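Long-range contacts in E1 (Kluyveromyces marxianus, PDB 3VX6), which activates the ubiquitin-like modifiers ATG8 and ATG12 for their conjugation in autophagy and in cytoplasm-to-vacuole transport: residues 13-18 with 58-63; 41-46 with 78-83; 104-109 with 255-260; 121-126 with 138-143; 142-147 with 215-220. All coordinates share one frame; numbering follows the deposited sequence.

Contacts 2, 4 and 5 all reach one mixed sheet: strand 40-47 pairs with 78-86, 78-86 with 123-130, and 123-130 with 135-144. The centres of contacts 2 and 4 are therefore only about 9 Å apart, and contact 5 takes up M142 and P143 where contact 4 ends. Contact 1 is a separate two-stranded parallel sheet packed against this larger one, and along the chain its segments alternate with those of contact 2. Contact 3 spans the longest stretch of chain, enclosing contacts 4 and 5; its centre is about 7 Å from that of contact 5 and 21 Å from that of contact 1. Together they tie early and late parts of the chain to one sheet.

Contact 1 (13-18 with 58-63); sequences PSFQSF and LAISLR
F15 overlaps I60 obliquely, with its CB and the CD2 corner of its ring against the CG1 branch; CB to CG1 is 3.6 Å. The contact continues as a small parallel two-stranded sheet of strands 16-19 and 59-62, whose short segment axes differ by 20° in direction. Q16 and F18 do the bonding on one strand. Q16 takes L58 O through its N and offers its O to I60 N, at 3.1 Å for both N-to-O separations. F18 repeats the pattern with I60 O and L62 N. S17 and I60 share one face, where S17 OG turns to E263 and I60 rests on F123 of the larger sheet. The other face carries Q16, A59, F18 and S61. Here the F18 ring, with CG opposite its own carbonyl carbon (chi1 -89°), turns one corner, CD2, to 4.1 Å from A59 CB, while F18 CB lies 3.5 Å from S61 OG.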
# COMPACT_ATOMS: atom_id res chain seq x y z
N PRO A 13 -3.66 1.98 -9.53
CA PRO A 13 -4.24 1.81 -8.20
C PRO A 13 -3.27 0.82 -7.56
O PRO A 13 -2.89 -0.15 -8.20
CB PRO A 13 -5.61 1.20 -8.49
CG PRO A 13 -5.39 0.48 -9.80
CD PRO A 13 -4.57 1.48 -10.57
N SER A 14 -2.86 1.08 -6.32
CA SER A 14 -1.89 0.24 -5.64
C SER A 14 -2.25 -1.23 -5.40
O SER A 14 -1.38 -2.02 -5.01
CB SER A 14 -1.50 0.88 -4.30
OG SER A 14 -0.84 2.13 -4.48
N PHE A 15 -3.50 -1.61 -5.64
CA PHE A 15 -3.93 -2.98 -5.39
C PHE A 15 -5.34 -3.18 -5.91
O PHE A 15 -6.06 -2.21 -6.20
CB PHE A 15 -3.99 -3.24 -3.90
CG PHE A 15 -5.12 -2.49 -3.23
CD1 PHE A 15 -5.10 -1.09 -3.18
CD2 PHE A 15 -6.25 -3.15 -2.76
CE1 PHE A 15 -6.20 -0.37 -2.70
CE2 PHE A 15 -7.34 -2.44 -2.27
CZ PHE A 15 -7.32 -1.05 -2.24
N GLN A 16 -5.72 -4.44 -6.02
CA GLN A 16 -7.07 -4.84 -6.41
C GLN A 16 -7.46 -5.82 -5.30
O GLN A 16 -6.77 -6.81 -5.07
CB GLN A 16 -7.10 -5.54 -7.76
CG GLN A 16 -8.47 -6.10 -8.11
CD GLN A 16 -8.63 -6.44 -9.58
OE1 GLN A 16 -9.61 -7.07 -9.98
NE2 GLN A 16 -7.67 -6.01 -10.40
N SER A 17 -8.53 -5.51 -4.59
CA SER A 17 -8.94 -6.38 -3.51
C SER A 17 -9.55 -7.67 -4.02
O SER A 17 -10.12 -7.75 -5.11
CB SER A 17 -9.94 -5.66 -2.58
OG SER A 17 -11.19 -5.46 -3.20
N PHE A 18 -9.39 -8.70 -3.20
CA PHE A 18 -9.93 -10.00 -3.50
C PHE A 18 -10.35 -10.55 -2.19
O PHE A 18 -9.56 -11.19 -1.48
CB PHE A 18 -8.89 -10.91 -4.14
CG PHE A 18 -8.86 -10.80 -5.62
CD1 PHE A 18 -9.87 -11.38 -6.38
CD2 PHE A 18 -7.88 -10.05 -6.25
CE1 PHE A 18 -9.91 -11.22 -7.75
CE2 PHE A 18 -7.90 -9.88 -7.62
CZ PHE A 18 -8.93 -10.47 -8.37
N LEU A 58 -0.88 -5.40 -7.50
CA LEU A 58 -0.73 -6.31 -6.39
C LEU A 58 -2.12 -6.77 -6.05
O LEU A 58 -3.08 -5.99 -6.11
CB LEU A 58 -0.13 -5.60 -5.18
CG LEU A 58 -0.12 -6.45 -3.92
CD1 LEU A 58 0.87 -7.59 -4.08
CD2 LEU A 58 0.23 -5.60 -2.72
N ALA A 59 -2.25 -8.04 -5.72
CA ALA A 59 -3.55 -8.56 -5.37
C ALA A 59 -3.56 -8.68 -3.88
O ALA A 59 -2.74 -9.39 -3.30
CB ALA A 59 -3.78 -9.92 -5.99
N ILE A 60 -4.47 -7.93 -3.26
CA ILE A 60 -4.62 -8.02 -1.82
C ILE A 60 -5.68 -9.11 -1.72
O ILE A 60 -6.87 -8.86 -1.95
CB ILE A 60 -5.16 -6.69 -1.19
CG1 ILE A 60 -4.08 -5.61 -1.21
CG2 ILE A 60 -5.67 -6.95 0.23
CD1 ILE A 60 -2.86 -5.94 -0.38
N SER A 61 -5.25 -10.33 -1.45
CA SER A 61 -6.20 -11.43 -1.32
C SER A 61 -6.50 -11.67 0.15
O SER A 61 -5.69 -12.20 0.91
CB SER A 61 -5.67 -12.70 -1.98
OG SER A 61 -6.00 -12.69 -3.35
N LEU A 62 -7.70 -11.25 0.53
CA LEU A 62 -8.17 -11.38 1.88
C LEU A 62 -9.07 -12.59 1.97
O LEU A 62 -10.18 -12.58 1.46
CB LEU A 62 -8.93 -10.11 2.28
CG LEU A 62 -8.12 -8.82 2.25
CD1 LEU A 62 -8.99 -7.65 2.67
CD2 LEU A 62 -6.93 -8.96 3.16
N ARG A 63 -8.56 -13.64 2.59
CA ARG A 63 -9.32 -14.86 2.77
C ARG A 63 -9.58 -14.86 4.25
O ARG A 63 -9.47 -13.83 4.90
CB ARG A 63 -8.46 -16.07 2.40
CG ARG A 63 -7.53 -15.84 1.22
CD ARG A 63 -6.54 -16.99 1.03
NE ARG A 63 -5.46 -16.66 0.09
CZ ARG A 63 -5.64 -16.29 -1.18
NH1 ARG A 63 -6.87 -16.19 -1.69
NH2 ARG A 63 -4.60 -16.02 -1.95

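Contact 2 (41-46 with 78-83)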
# COMPACT_ATOMS: atom_id res chain seq x y z
N GLU A 41 -11.71 -2.80 14.68
CA GLU A 41 -10.48 -2.27 14.10
C GLU A 41 -9.42 -3.38 14.21
O GLU A 41 -8.63 -3.42 15.15
CB GLU A 41 -10.06 -1.01 14.87
CG GLU A 41 -9.19 -0.03 14.09
CD GLU A 41 -9.21 1.36 14.70
OE1 GLU A 41 -10.22 2.09 14.52
OE2 GLU A 41 -8.22 1.73 15.38
N LYS A 42 -9.45 -4.28 13.23
CA LYS A 42 -8.55 -5.43 13.18
C LYS A 42 -7.36 -5.22 12.28
O LYS A 42 -7.40 -4.43 11.34
CB LYS A 42 -9.29 -6.68 12.68
CG LYS A 42 -9.77 -7.65 13.75
CD LYS A 42 -11.16 -7.31 14.25
CE LYS A 42 -11.57 -8.25 15.39
NZ LYS A 42 -12.95 -7.94 15.91
N ALA A 43 -6.29 -5.95 12.56
CA ALA A 43 -5.10 -5.86 11.74
C ALA A 43 -5.25 -6.97 10.71
O ALA A 43 -5.62 -8.09 11.04
CB ALA A 43 -3.85 -6.09 12.57
N LEU A 44 -4.99 -6.65 9.45
CA LEU A 44 -5.08 -7.62 8.38
C LEU A 44 -3.66 -8.02 8.00
O LEU A 44 -2.71 -7.27 8.24
CB LEU A 44 -5.82 -7.01 7.18
CG LEU A 44 -7.26 -6.57 7.48
CD1 LEU A 44 -7.82 -5.74 6.35
CD2 LEU A 44 -8.11 -7.80 7.72
N TYR A 45 -3.51 -9.21 7.45
CA TYR A 45 -2.21 -9.72 7.04
C TYR A 45 -2.46 -10.49 5.78
O TYR A 45 -3.36 -11.32 5.71
CB TYR A 45 -1.62 -10.67 8.09
CG TYR A 45 -1.26 -10.02 9.41
CD1 TYR A 45 -0.11 -9.25 9.54
CD2 TYR A 45 -2.09 -10.15 10.52
CE1 TYR A 45 0.22 -8.63 10.74
CE2 TYR A 45 -1.77 -9.52 11.73
CZ TYR A 45 -0.62 -8.76 11.83
OH TYR A 45 -0.30 -8.13 13.01
N THR A 46 -1.68 -10.21 4.76
CA THR A 46 -1.86 -10.93 3.54
C THR A 46 -0.47 -11.14 3.02
O THR A 46 0.34 -10.21 2.98
CB THR A 46 -2.73 -10.13 2.56
OG1 THR A 46 -3.00 -10.93 1.40
CG2 THR A 46 -2.05 -8.84 2.17
N ILE A 78 4.96 -10.31 4.04
CA ILE A 78 3.64 -10.19 4.62
C ILE A 78 3.28 -8.73 4.78
O ILE A 78 3.97 -7.99 5.48
CB ILE A 78 3.58 -10.87 5.99
CG1 ILE A 78 4.03 -12.33 5.87
CG2 ILE A 78 2.19 -10.75 6.57
CD1 ILE A 78 3.29 -13.14 4.82
N LEU A 79 2.20 -8.30 4.13
CA LEU A 79 1.77 -6.91 4.22
C LEU A 79 0.77 -6.73 5.35
O LEU A 79 -0.23 -7.44 5.43
CB LEU A 79 1.13 -6.44 2.92
CG LEU A 79 0.80 -4.95 2.99
CD1 LEU A 79 2.11 -4.19 3.22
CD2 LEU A 79 0.12 -4.49 1.72
N LYS A 80 1.04 -5.77 6.23
CA LYS A 80 0.13 -5.52 7.33
C LYS A 80 -0.86 -4.44 6.94
O LYS A 80 -0.48 -3.35 6.53
CB LYS A 80 0.88 -5.11 8.59
CG LYS A 80 -0.00 -5.02 9.83
CD LYS A 80 0.84 -5.06 11.10
CE LYS A 80 -0.03 -5.00 12.36
NZ LYS A 80 0.77 -5.20 13.61
N GLY A 81 -2.14 -4.77 7.06
CA GLY A 81 -3.18 -3.81 6.74
C GLY A 81 -4.02 -3.63 7.97
O GLY A 81 -3.71 -4.18 9.03
N TYR A 82 -5.10 -2.87 7.85
CA TYR A 82 -5.98 -2.63 8.97
C TYR A 82 -7.42 -2.59 8.51
O TYR A 82 -7.74 -2.08 7.44
CB TYR A 82 -5.60 -1.32 9.68
CG TYR A 82 -4.18 -1.33 10.24
CD1 TYR A 82 -3.84 -2.15 11.34
CD2 TYR A 82 -3.16 -0.61 9.61
CE1 TYR A 82 -2.51 -2.25 11.78
CE2 TYR A 82 -1.83 -0.71 10.04
CZ TYR A 82 -1.51 -1.52 11.12
OH TYR A 82 -0.18 -1.62 11.49
N LEU A 83 -8.30 -3.17 9.32
CA LEU A 83 -9.71 -3.16 8.99
C LEU A 83 -10.47 -2.31 10.00
O LEU A 83 -10.15 -2.29 11.18
CB LEU A 83 -10.27 -4.59 8.98
CG LEU A 83 -11.80 -4.75 8.97
CD1 LEU A 83 -12.39 -4.24 7.67
CD2 LEU A 83 -12.14 -6.22 9.18
O HOH W 1 2.55 -6.98 13.77
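Y45 and K80 lie side by side and point the same way, forming a non-hydrogen-bonded pair in the antiparallel pairing of strands 40-47 and 78-86 within the large mixed sheet. K80 is extended throughout, with CG opposite its backbone N (chi1 -172°), and this shape carries its methylenes along the tyrosine; K80 CD comes to 3.6 Å from Y45 CE1. At the far end a water joins the two side chains, accepting from K80 NZ and hydrogen-bonded to Y45 OH. The I78 side chain crosses that of Y45 at about a right angle, CG2 being 4.0 Å from Y45 CD1. With an alanine here instead of Y45, the methylenes of K80 would probably lose their cover and the bridging water one of its partners. Further along this face Y82 sets CD1 4.1 Å from A43 CB. Two backbone hydrogen bonds join L44 and G81, L44 N to G81 O being 2.8 Å. On the opposite face L44 and L79 pack on F123, L44 and L83 on helix 21-33, T46 and L79 on I60. L44 crosses L83 at a slant, CD1 to CB 3.8 Å. T46 and L79 run alongside one another; T46 OG1 bonds to S61 O, while T46 CG2 lies 4.1 Å from L79 CB.

Contact 3 (104-109 with 255-260)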
# COMPACT_ATOMS: atom_id res chain seq x y z
N LYS A 104 -4.95 8.42 7.81
CA LYS A 104 -4.15 7.23 7.62
C LYS A 104 -2.94 7.64 6.81
O LYS A 104 -1.84 7.13 7.00
CB LYS A 104 -4.95 6.14 6.89
CG LYS A 104 -5.71 5.19 7.83
CD LYS A 104 -6.60 5.93 8.80
CE LYS A 104 -6.19 5.66 10.24
NZ LYS A 104 -6.85 6.61 11.22
N GLY A 105 -3.16 8.61 5.92
CA GLY A 105 -2.09 9.11 5.08
C GLY A 105 -1.01 9.86 5.83
O GLY A 105 0.18 9.71 5.53
N GLN A 106 -1.40 10.69 6.80
CA GLN A 106 -0.45 11.46 7.58
C GLN A 106 0.38 10.57 8.48
O GLN A 106 1.53 10.89 8.81
CB GLN A 106 -1.17 12.50 8.44
CG GLN A 106 -1.88 13.56 7.62
CD GLN A 106 -2.73 14.51 8.46
OE1 GLN A 106 -3.54 14.07 9.28
NE2 GLN A 106 -2.56 15.81 8.25
N GLU A 107 -0.20 9.44 8.89
CA GLU A 107 0.47 8.51 9.77
C GLU A 107 1.56 7.77 9.02
O GLU A 107 2.64 7.54 9.54
CB GLU A 107 -0.53 7.50 10.35
CG GLU A 107 -1.69 8.14 11.09
CD GLU A 107 -2.83 7.15 11.36
OE1 GLU A 107 -3.85 7.59 11.93
OE2 GLU A 107 -2.71 5.95 11.00
N LEU A 108 1.26 7.38 7.79
CA LEU A 108 2.25 6.69 6.99
C LEU A 108 3.40 7.66 6.73
O LEU A 108 4.57 7.28 6.78
CB LEU A 108 1.62 6.19 5.69
CG LEU A 108 0.49 5.18 5.91
CD1 LEU A 108 -0.29 5.00 4.64
CD2 LEU A 108 1.04 3.86 6.39
N LEU A 109 3.06 8.92 6.48
CA LEU A 109 4.05 9.96 6.25
C LEU A 109 5.04 10.00 7.42
O LEU A 109 6.25 9.89 7.23
CB LEU A 109 3.35 11.31 6.13
CG LEU A 109 4.23 12.55 6.28
CD1 LEU A 109 5.31 12.55 5.22
CD2 LEU A 109 3.35 13.78 6.14
N PRO A 255 1.92 22.90 2.30
CA PRO A 255 1.73 22.42 3.67
C PRO A 255 0.66 21.34 3.84
O PRO A 255 0.53 20.76 4.92
CB PRO A 255 1.36 23.70 4.43
CG PRO A 255 1.95 24.79 3.61
CD PRO A 255 1.67 24.35 2.21
N SER A 256 -0.11 21.08 2.79
CA SER A 256 -1.16 20.07 2.87
C SER A 256 -0.80 18.73 2.22
O SER A 256 0.02 18.67 1.29
CB SER A 256 -2.46 20.58 2.24
OG SER A 256 -3.02 21.61 3.03
N LEU A 257 -1.42 17.67 2.71
CA LEU A 257 -1.19 16.33 2.20
C LEU A 257 -2.43 15.90 1.42
O LEU A 257 -3.54 16.03 1.93
CB LEU A 257 -0.95 15.38 3.37
CG LEU A 257 -0.07 14.16 3.12
CD1 LEU A 257 1.34 14.63 2.83
CD2 LEU A 257 -0.10 13.25 4.33
N LYS A 258 -2.26 15.41 0.20
CA LYS A 258 -3.42 14.98 -0.57
C LYS A 258 -3.43 13.46 -0.59
O LYS A 258 -2.61 12.83 -1.26
CB LYS A 258 -3.36 15.53 -2.01
CG LYS A 258 -4.66 15.37 -2.82
CD LYS A 258 -4.78 13.97 -3.42
CE LYS A 258 -6.08 13.78 -4.23
NZ LYS A 258 -7.33 13.66 -3.40
N VAL A 259 -4.36 12.86 0.14
CA VAL A 259 -4.43 11.41 0.18
C VAL A 259 -5.56 10.79 -0.64
O VAL A 259 -6.68 11.30 -0.69
CB VAL A 259 -4.57 10.91 1.63
CG1 VAL A 259 -4.23 9.43 1.68
CG2 VAL A 259 -3.67 11.72 2.56
N SER A 260 -5.25 9.67 -1.28
CA SER A 260 -6.20 8.91 -2.08
C SER A 260 -5.84 7.46 -1.81
O SER A 260 -5.03 7.19 -0.92
CB SER A 260 -6.04 9.23 -3.56
OG SER A 260 -4.71 9.01 -3.97
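Segment 104-109 is a run of helix, and 255-260 passes beside it in a largely irregular course, the CA atoms coming closest at G105 and V259, 5.9 Å apart. No hydrogen bond crosses, so apolar packing carries the contact. L257 CG lies opposite the backbone N (chi1 -151°), and the CD2 methyl reaches the helix surface between three residues. That methyl is 3.7 Å from Q106 CA, touches the carbonyl oxygen of G105 and the CG of Q106, and is 3.9 Å from L109 CD2, with the two leucines slanting across each other. V259 brings both methyls to G105, CG1 and CG2 each being 4.0 Å from G105 CA. The approach depends on the lack of a side chain there, since a CB built on G105 would point at V259 and collide with CG2. Around this patch, backbone bonds from S256 to D148, K258 to Q146 and S260 to S144 hold the segment beside the chain that leaves strand 135-144. L108 of the helix packs on P143, F145 and Y124, and L109 reaches T220 and V221, so helix 97-114 touches both the sheet and helix 215-225.

Contact 4 (121-126 with 138-143)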
# COMPACT_ATOMS: atom_id res chain seq x y z
N ILE A 121 3.77 1.95 3.39
CA ILE A 121 2.86 1.09 2.64
C ILE A 121 1.98 0.25 3.53
O ILE A 121 2.46 -0.49 4.38
CB ILE A 121 3.63 0.13 1.71
CG1 ILE A 121 4.25 0.92 0.55
CG2 ILE A 121 2.69 -0.97 1.19
CD1 ILE A 121 4.97 0.06 -0.43
N SER A 122 0.67 0.37 3.32
CA SER A 122 -0.30 -0.39 4.08
C SER A 122 -1.67 -0.33 3.42
O SER A 122 -1.88 0.41 2.46
CB SER A 122 -0.38 0.17 5.50
OG SER A 122 -1.15 -0.69 6.31
N PHE A 123 -2.59 -1.14 3.90
CA PHE A 123 -3.93 -1.08 3.36
C PHE A 123 -4.89 -1.05 4.53
O PHE A 123 -4.64 -1.64 5.58
CB PHE A 123 -4.24 -2.26 2.45
CG PHE A 123 -4.28 -3.58 3.13
CD1 PHE A 123 -3.10 -4.23 3.47
CD2 PHE A 123 -5.49 -4.22 3.36
CE1 PHE A 123 -3.12 -5.50 4.03
CE2 PHE A 123 -5.53 -5.49 3.92
CZ PHE A 123 -4.35 -6.13 4.25
N TYR A 124 -5.97 -0.31 4.33
CA TYR A 124 -7.00 -0.12 5.33
C TYR A 124 -8.33 -0.47 4.69
O TYR A 124 -8.61 -0.12 3.53
CB TYR A 124 -6.99 1.34 5.77
CG TYR A 124 -5.65 1.80 6.31
CD1 TYR A 124 -5.38 1.76 7.69
CD2 TYR A 124 -4.63 2.26 5.45
CE1 TYR A 124 -4.14 2.17 8.19
CE2 TYR A 124 -3.39 2.67 5.95
CZ TYR A 124 -3.15 2.62 7.33
OH TYR A 124 -1.94 3.03 7.86
N MET A 125 -9.17 -1.16 5.43
CA MET A 125 -10.46 -1.55 4.91
C MET A 125 -11.53 -1.10 5.86
O MET A 125 -11.40 -1.27 7.06
CB MET A 125 -10.51 -3.07 4.74
CG MET A 125 -11.81 -3.58 4.16
SD MET A 125 -11.83 -5.37 4.02
CE MET A 125 -13.51 -5.68 4.54
N ILE A 126 -12.57 -0.46 5.35
CA ILE A 126 -13.68 -0.09 6.21
C ILE A 126 -14.77 -1.01 5.71
O ILE A 126 -14.81 -1.35 4.52
CB ILE A 126 -14.11 1.38 6.08
CG1 ILE A 126 -14.38 1.74 4.61
CG2 ILE A 126 -13.06 2.28 6.74
CD1 ILE A 126 -15.01 3.11 4.40
N TYR A 138 -18.14 -3.17 2.03
CA TYR A 138 -16.77 -2.87 2.41
C TYR A 138 -16.08 -1.96 1.43
O TYR A 138 -16.52 -1.77 0.30
CB TYR A 138 -15.94 -4.13 2.56
CG TYR A 138 -15.78 -4.91 1.29
CD1 TYR A 138 -16.86 -5.58 0.74
CD2 TYR A 138 -14.53 -5.02 0.67
CE1 TYR A 138 -16.72 -6.35 -0.40
CE2 TYR A 138 -14.38 -5.80 -0.48
CZ TYR A 138 -15.48 -6.46 -1.00
OH TYR A 138 -15.37 -7.24 -2.13
N TRP A 139 -14.97 -1.40 1.89
CA TRP A 139 -14.19 -0.49 1.09
C TRP A 139 -12.75 -0.56 1.53
O TRP A 139 -12.43 -0.30 2.69
CB TRP A 139 -14.72 0.92 1.27
CG TRP A 139 -14.48 1.78 0.09
CD1 TRP A 139 -13.67 1.50 -0.97
CD2 TRP A 139 -15.07 3.05 -0.17
NE1 TRP A 139 -13.72 2.53 -1.88
CE2 TRP A 139 -14.58 3.49 -1.42
CE3 TRP A 139 -15.98 3.86 0.52
CZ2 TRP A 139 -14.96 4.71 -1.98
CZ3 TRP A 139 -16.35 5.07 -0.04
CH2 TRP A 139 -15.85 5.48 -1.28
N ILE A 140 -11.87 -0.91 0.60
CA ILE A 140 -10.46 -1.00 0.92
C ILE A 140 -9.74 0.16 0.29
O ILE A 140 -10.15 0.68 -0.76
CB ILE A 140 -9.85 -2.31 0.40
CG1 ILE A 140 -10.62 -3.50 0.98
CG2 ILE A 140 -8.39 -2.39 0.79
CD1 ILE A 140 -10.10 -4.86 0.54
N CYS A 141 -8.67 0.60 0.95
CA CYS A 141 -7.85 1.69 0.45
C CYS A 141 -6.42 1.42 0.88
O CYS A 141 -6.16 0.83 1.93
CB CYS A 141 -8.30 3.04 1.01
SG CYS A 141 -7.74 3.43 2.69
N MET A 142 -5.49 1.82 0.04
CA MET A 142 -4.07 1.69 0.35
C MET A 142 -3.66 3.15 0.20
O MET A 142 -3.45 3.63 -0.91
CB MET A 142 -3.38 0.81 -0.69
CG MET A 142 -1.93 0.53 -0.35
SD MET A 142 -1.23 -0.55 -1.55
CE MET A 142 -1.42 -2.16 -0.80
N PRO A 143 -3.56 3.88 1.32
CA PRO A 143 -3.19 5.29 1.29
C PRO A 143 -2.01 5.64 0.44
O PRO A 143 -0.93 5.05 0.54
CB PRO A 143 -2.99 5.62 2.76
CG PRO A 143 -3.94 4.74 3.42
CD PRO A 143 -3.67 3.43 2.71
O HOH W 2 -0.18 2.82 1.92
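W139 N donates to I126 O at 2.6 Å, and I126 N returns a bond to W139 O. Two residues along, Y124 and C141 form the same kind of hydrogen-bonded pair; Y124 N to C141 O is 2.7 Å and almost straight (N-H...O angle 176°). Between them M125 faces I140 as the non-hydrogen-bonded pair, in an antiparallel beta hairpin of strands 123-130 and 135-144. M125 slants across I140, with CG near CG1. Its chain bends only modestly at chi3 (139°), and CE reaches on to 3.5 Å from Y138 CB. SD sits obliquely 5.4 Å from the centre of the Y138 ring, a Met-aromatic contact. On the other face I126 and W139 lie alongside one another, CG1 to CB 3.5 Å, while W139 NE1 bonds to E263 O. C141 SG lies obliquely 5.5 Å from the centre of the Y124 ring, a Cys sulfur-aromatic contact. A water accepts from S122 N and donates to P143 O, linking the segments; S122 OG bonds to K80 O.

Contact 5 (142-147 with 215-220)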
# COMPACT_ATOMS: atom_id res chain seq x y z
N MET A 142 -5.49 1.82 0.04
CA MET A 142 -4.07 1.69 0.35
C MET A 142 -3.66 3.15 0.20
O MET A 142 -3.45 3.63 -0.91
CB MET A 142 -3.38 0.81 -0.69
CG MET A 142 -1.93 0.53 -0.35
SD MET A 142 -1.23 -0.55 -1.55
CE MET A 142 -1.42 -2.16 -0.80
N PRO A 143 -3.56 3.88 1.32
CA PRO A 143 -3.19 5.29 1.29
C PRO A 143 -2.01 5.64 0.44
O PRO A 143 -0.93 5.05 0.54
CB PRO A 143 -2.99 5.62 2.76
CG PRO A 143 -3.94 4.74 3.42
CD PRO A 143 -3.67 3.43 2.71
N SER A 144 -2.26 6.61 -0.42
CA SER A 144 -1.30 7.16 -1.35
C SER A 144 -1.34 8.66 -1.08
O SER A 144 -2.27 9.36 -1.47
CB SER A 144 -1.75 6.86 -2.78
OG SER A 144 -1.05 7.68 -3.70
N PHE A 145 -0.32 9.15 -0.38
CA PHE A 145 -0.27 10.56 -0.05
C PHE A 145 0.80 11.29 -0.82
O PHE A 145 1.71 10.69 -1.39
CB PHE A 145 -0.01 10.74 1.44
CG PHE A 145 1.16 9.95 1.93
CD1 PHE A 145 1.01 8.62 2.32
CD2 PHE A 145 2.42 10.54 2.00
CE1 PHE A 145 2.10 7.90 2.78
CE2 PHE A 145 3.51 9.82 2.46
CZ PHE A 145 3.36 8.50 2.85
N GLN A 146 0.67 12.61 -0.82
CA GLN A 146 1.58 13.50 -1.51
C GLN A 146 1.27 14.93 -1.09
O GLN A 146 0.23 15.20 -0.49
CB GLN A 146 1.38 13.39 -3.01
CG GLN A 146 -0.01 13.80 -3.44
CD GLN A 146 -0.08 14.04 -4.92
OE1 GLN A 146 -0.03 13.11 -5.72
NE2 GLN A 146 -0.20 15.30 -5.31
N SER A 147 2.17 15.85 -1.41
CA SER A 147 1.95 17.25 -1.09
C SER A 147 0.80 17.74 -1.99
O SER A 147 0.70 17.34 -3.15
CB SER A 147 3.21 18.06 -1.37
OG SER A 147 2.97 19.45 -1.25
N THR A 215 3.87 4.68 -4.57
CA THR A 215 5.19 5.26 -4.80
C THR A 215 5.27 6.71 -4.29
O THR A 215 6.35 7.22 -3.95
CB THR A 215 5.55 5.28 -6.30
OG1 THR A 215 5.38 3.97 -6.86
CG2 THR A 215 6.99 5.73 -6.50
N LYS A 216 4.12 7.38 -4.28
CA LYS A 216 4.05 8.76 -3.83
C LYS A 216 4.49 8.87 -2.41
O LYS A 216 5.09 9.86 -2.01
CB LYS A 216 2.62 9.26 -3.95
CG LYS A 216 2.15 9.52 -5.38
CD LYS A 216 0.70 10.02 -5.39
CE LYS A 216 0.23 10.29 -6.80
NZ LYS A 216 -1.24 9.98 -6.80
N ASN A 217 4.12 7.85 -1.64
CA ASN A 217 4.49 7.75 -0.25
C ASN A 217 6.03 7.86 -0.19
O ASN A 217 6.58 8.78 0.41
CB ASN A 217 4.03 6.39 0.29
CG ASN A 217 2.54 6.18 0.15
OD1 ASN A 217 1.87 6.88 -0.63
ND2 ASN A 217 2.00 5.22 0.89
N ILE A 218 6.71 6.93 -0.86
CA ILE A 218 8.17 6.94 -0.87
C ILE A 218 8.68 8.34 -1.21
O ILE A 218 9.44 8.94 -0.43
CB ILE A 218 8.73 5.92 -1.90
CG1 ILE A 218 8.22 4.51 -1.55
CG2 ILE A 218 10.25 6.00 -1.93
CD1 ILE A 218 8.49 3.45 -2.60
N LEU A 219 8.24 8.86 -2.34
CA LEU A 219 8.65 10.19 -2.75
C LEU A 219 8.39 11.24 -1.68
O LEU A 219 9.29 11.96 -1.28
CB LEU A 219 7.91 10.59 -4.02
CG LEU A 219 8.36 9.73 -5.19
CD1 LEU A 219 7.42 9.90 -6.36
CD2 LEU A 219 9.78 10.13 -5.56
N THR A 220 7.16 11.31 -1.21
CA THR A 220 6.83 12.30 -0.21
C THR A 220 7.72 12.18 1.03
O THR A 220 8.21 13.18 1.57
CB THR A 220 5.34 12.15 0.19
OG1 THR A 220 4.53 12.42 -0.96
CG2 THR A 220 4.98 13.12 1.30
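Two hydrogen bonds come from the side-chain amide of N217 to the backbone of 142-147. ND2 donates to P143 O at 3.0 Å with an N-H...O angle of 168°, the acceptor lying in the amide plane; the same nitrogen also bonds to I120 O. OD1 accepts from F145 N, the donor standing above the carbonyl plane. Stacking comes second. F145 CG sits between its backbone N and carbonyl carbon (chi1 51°), turning the ring over N217, with ring and amide planes 24° apart. N217 CA lies over the ring face, 3.8 Å from its centroid, as a CH-pi contact, while T220 CG2 meets the ring edge, 3.7 Å from F145 CD2. Polar-to-methylene contacts follow: K216 CD lies 3.4 Å from S144 OG, which bonds to A213 O, and Q146, its NE2 on A150 O, sets OE1 beside K216 CD and CE. With a leucine in place of N217, P143 O and F145 N would probably lose these bonds and F145 its flat stacking partner. Bonding a strand's C=O and the N-H two residues on is how a neighbouring peptide would pair, consistent with N217 mimicking a backbone amide where helix 215-225 meets the end of strand 135-144.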